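Local coordinates for protein queuine lyase ([Clostridium] spiroforme DSM 1552, PDB 6P78) that probably cleaves a C-N bond of queuine by radical chemistry, using S-adenosylmethionine and a [4Fe-4S] cluster, in bacterial queuine salvage, at residues L196-F200 and R236-Y240. Residues are numbered along the deposited sequence; the frame is centred on the assembly and turned at random.
Sequences LTKYF and RKYDY
Tyr238, on strand 238-241, reaches across to the C-terminal end of helix 186-199 and meets Leu196, Thr197 and Phe200. Its CB points toward the helix, and chi1 of -53° sets CG beside the backbone N, directing the ring at the last turn. Over one ring face lies Leu196, whose CD2 makes a CH-pi contact 4.0 Å from the Tyr238 ring centroid, 13° off the normal. Leu196 CG meets CE1 of Tyr238 at 3.7 Å. CB of Lys237 covers the opposite face, so the ring is clamped between two aliphatic groups. Tyr238 CE2 meets Thr197 CG2 at 4.0 Å, obliquely. At the tip, Tyr238 OH donates to Phe200 O at 2.8 Å. The C=O...donor angle is 155°, with the donor tilted out of the carbonyl plane. Lys237, bent at chi3, brings NZ to the same Phe200 O in a weak 3.4 Å bond. The contact ties the end of helix 186-199 to the parallel strands 203-207 and 238-241, helix against sheet, as in the alpha/beta core of radical SAM enzymes, with the Tyr238 side chain about 12 Å from bound queuine. Phe200 O, just past the helix, thus draws a short phenol bond and a weak one from a probably cationic ammonium, which would favour its partial negative charge, while one water links that ammonium to Thr197 O in the last turn.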
ATOM      1  N   LEU A 196      10.550   6.671   9.628  1.00 19.33           N
ATOM      2  CA  LEU A 196       9.603   7.206   8.653  1.00 19.04           C
ATOM      3  C   LEU A 196       9.778   8.713   8.494  1.00 23.65           C
ATOM      4  O   LEU A 196       9.906   9.235   7.372  1.00 22.88           O
ATOM      5  CB  LEU A 196       8.177   6.887   9.108  1.00 19.66           C
ATOM      6  CG  LEU A 196       7.085   7.464   8.188  1.00 22.05           C
ATOM      7  CD1 LEU A 196       7.096   6.724   6.862  1.00 27.95           C
ATOM      8  CD2 LEU A 196       5.742   7.368   8.876  1.00 26.26           C
ATOM      9  N   THR A 197       9.797   9.431   9.622  1.00 21.25           N
ATOM     10  CA  THR A 197       9.787  10.886   9.562  1.00 19.95           C
ATOM     11  C   THR A 197      11.145  11.440   9.131  1.00 24.04           C
ATOM     12  O   THR A 197      11.215  12.542   8.562  1.00 22.33           O
ATOM     13  CB  THR A 197       9.351  11.488  10.908  1.00 22.90           C
ATOM     14  OG1 THR A 197      10.278  11.130  11.953  1.00 26.18           O
ATOM     15  CG2 THR A 197       7.946  11.008  11.286  1.00 29.26           C
ATOM     16  N   LYS A 198      12.236  10.708   9.381  1.00 22.31           N
ATOM     17  CA  LYS A 198      13.538  11.237   8.971  1.00 21.96           C
ATOM     18  C   LYS A 198      13.792  11.035   7.478  1.00 21.92           C
ATOM     19  O   LYS A 198      14.356  11.915   6.815  1.00 23.87           O
ATOM     20  CB  LYS A 198      14.672  10.577   9.774  1.00 23.32           C
ATOM     21  CG  LYS A 198      16.061  10.907   9.227  1.00 26.61           C
ATOM     22  CD  LYS A 198      17.162  10.363  10.124  1.00 30.08           C
ATOM     23  CE  LYS A 198      18.524  10.446   9.433  1.00 30.19           C
ATOM     24  NZ  LYS A 198      19.591   9.954  10.348  1.00 36.06           N
ATOM     25  N   TYR A 199      13.387   9.890   6.934  1.00 19.98           N
ATOM     26  CA  TYR A 199      13.873   9.443   5.633  1.00 20.25           C
ATOM     27  C   TYR A 199      12.861   9.574   4.503  1.00 24.06           C
ATOM     28  O   TYR A 199      13.262   9.622   3.337  1.00 25.67           O
ATOM     29  CB  TYR A 199      14.292   7.967   5.688  1.00 22.08           C
ATOM     30  CG  TYR A 199      15.586   7.707   6.414  1.00 25.21           C
ATOM     31  CD1 TYR A 199      16.804   7.896   5.776  1.00 29.17           C
ATOM     32  CD2 TYR A 199      15.596   7.259   7.737  1.00 20.76           C
ATOM     33  CE1 TYR A 199      18.001   7.637   6.437  1.00 29.72           C
ATOM     34  CE2 TYR A 199      16.779   7.008   8.397  1.00 29.15           C
ATOM     35  CZ  TYR A 199      17.974   7.196   7.746  1.00 30.86           C
ATOM     36  OH  TYR A 199      19.149   6.932   8.417  1.00 38.01           O
ATOM     37  N   PHE A 200      11.567   9.574   4.797  1.00 21.79           N
ATOM     38  CA  PHE A 200      10.578   9.360   3.750  1.00 20.76           C
ATOM     39  C   PHE A 200       9.655  10.556   3.611  1.00 22.16           C
ATOM     40  O   PHE A 200       9.283  11.182   4.602  1.00 23.64           O
ATOM     41  CB  PHE A 200       9.762   8.112   4.029  1.00 19.15           C
ATOM     42  CG  PHE A 200      10.565   6.845   3.943  1.00 21.76           C
ATOM     43  CD1 PHE A 200      10.715   6.185   2.730  1.00 19.96           C
ATOM     44  CD2 PHE A 200      11.198   6.330   5.062  1.00 19.36           C
ATOM     45  CE1 PHE A 200      11.484   5.005   2.649  1.00 21.07           C
ATOM     46  CE2 PHE A 200      11.934   5.168   4.981  1.00 21.01           C
ATOM     47  CZ  PHE A 200      12.076   4.509   3.783  1.00 24.44           C
ATOM     48  N   ARG A 236       0.696  16.179   7.217  1.00 29.25           N
ATOM     49  CA  ARG A 236       0.354  16.245   5.795  1.00 32.87           C
ATOM     50  C   ARG A 236       1.045  15.170   4.960  1.00 28.59           C
ATOM     51  O   ARG A 236       0.543  14.803   3.887  1.00 31.47           O
ATOM     52  CB  ARG A 236       0.737  17.615   5.252  1.00 34.75           C
ATOM     53  CG  ARG A 236       0.155  17.956   3.903  1.00 52.68           C
ATOM     54  CD  ARG A 236      -0.880  19.063   4.054  1.00 66.98           C
ATOM     55  NE  ARG A 236      -1.638  19.322   2.831  1.00 72.09           N
ATOM     56  CZ  ARG A 236      -2.957  19.216   2.727  1.00 72.83           C
ATOM     57  NH1 ARG A 236      -3.684  18.834   3.773  1.00 74.27           N
ATOM     58  NH2 ARG A 236      -3.547  19.489   1.572  1.00 76.70           N
ATOM     59  N   LYS A 237       2.206  14.686   5.391  1.00 26.16           N
ATOM     60  CA  LYS A 237       2.989  13.794   4.538  1.00 26.31           C
ATOM     61  C   LYS A 237       2.509  12.356   4.559  1.00 25.07           C
ATOM     62  O   LYS A 237       2.814  11.602   3.628  1.00 26.00           O
ATOM     63  CB  LYS A 237       4.470  13.812   4.965  1.00 24.52           C
ATOM     64  CG  LYS A 237       5.102  15.191   4.842  1.00 35.53           C
ATOM     65  CD  LYS A 237       6.466  15.240   5.514  1.00 41.58           C
ATOM     66  CE  LYS A 237       7.401  14.220   4.929  1.00 41.72           C
ATOM     67  NZ  LYS A 237       8.809  14.485   5.360  1.00 45.61           N
ATOM     68  N   TYR A 238       1.792  11.947   5.597  1.00 23.34           N
ATOM     69  CA  TYR A 238       1.585  10.533   5.900  1.00 22.89           C
ATOM     70  C   TYR A 238       0.094  10.272   6.034  1.00 23.14           C
ATOM     71  O   TYR A 238      -0.609  11.024   6.711  1.00 31.27           O
ATOM     72  CB  TYR A 238       2.319  10.127   7.199  1.00 22.43           C
ATOM     73  CG  TYR A 238       3.791  10.503   7.170  1.00 22.98           C
ATOM     74  CD1 TYR A 238       4.625   9.976   6.196  1.00 24.10           C
ATOM     75  CD2 TYR A 238       4.326  11.413   8.074  1.00 30.19           C
ATOM     76  CE1 TYR A 238       5.947  10.323   6.121  1.00 23.65           C
ATOM     77  CE2 TYR A 238       5.676  11.758   8.030  1.00 26.43           C
ATOM     78  CZ  TYR A 238       6.475  11.216   7.053  1.00 28.10           C
ATOM     79  OH  TYR A 238       7.795  11.555   6.969  1.00 24.75           O
ATOM     80  N   ASP A 239      -0.394   9.235   5.364  1.00 22.81           N
ATOM     81  CA  ASP A 239      -1.792   8.860   5.494  1.00 24.61           C
ATOM     82  C   ASP A 239      -1.955   7.989   6.724  1.00 24.97           C
ATOM     83  O   ASP A 239      -1.133   7.111   6.993  1.00 25.72           O
ATOM     84  CB  ASP A 239      -2.270   8.107   4.252  1.00 24.75           C
ATOM     85  CG  ASP A 239      -2.278   8.989   3.011  1.00 26.97           C
ATOM     86  OD1 ASP A 239      -2.825  10.123   3.078  1.00 31.25           O
ATOM     87  OD2 ASP A 239      -1.718   8.570   1.972  1.00 28.23           O
ATOM     88  N   TYR A 240      -3.027   8.207   7.470  1.00 25.81           N
ATOM     89  CA  TYR A 240      -3.218   7.490   8.728  1.00 27.98           C
ATOM     90  C   TYR A 240      -4.552   6.757   8.653  1.00 27.99           C
ATOM     91  O   TYR A 240      -5.591   7.388   8.427  1.00 30.04           O
ATOM     92  CB  TYR A 240      -3.173   8.476   9.897  1.00 31.11           C
ATOM     93  CG  TYR A 240      -3.150   7.889  11.295  1.00 29.92           C
ATOM     94  CD1 TYR A 240      -4.276   7.266  11.831  1.00 32.03           C
ATOM     95  CD2 TYR A 240      -2.021   8.014  12.101  1.00 34.77           C
ATOM     96  CE1 TYR A 240      -4.260   6.742  13.122  1.00 34.11           C
ATOM     97  CE2 TYR A 240      -2.000   7.506  13.392  1.00 39.74           C
ATOM     98  CZ  TYR A 240      -3.123   6.875  13.899  1.00 38.75           C
ATOM     99  OH  TYR A 240      -3.097   6.373  15.190  1.00 32.97           O
TER
HETATM  100  O   HOH W   1       9.200  14.395   7.911  1.00 31.33           O
HETATM  101  O   HOH W   2      11.723  13.358   5.391  1.00 46.92           O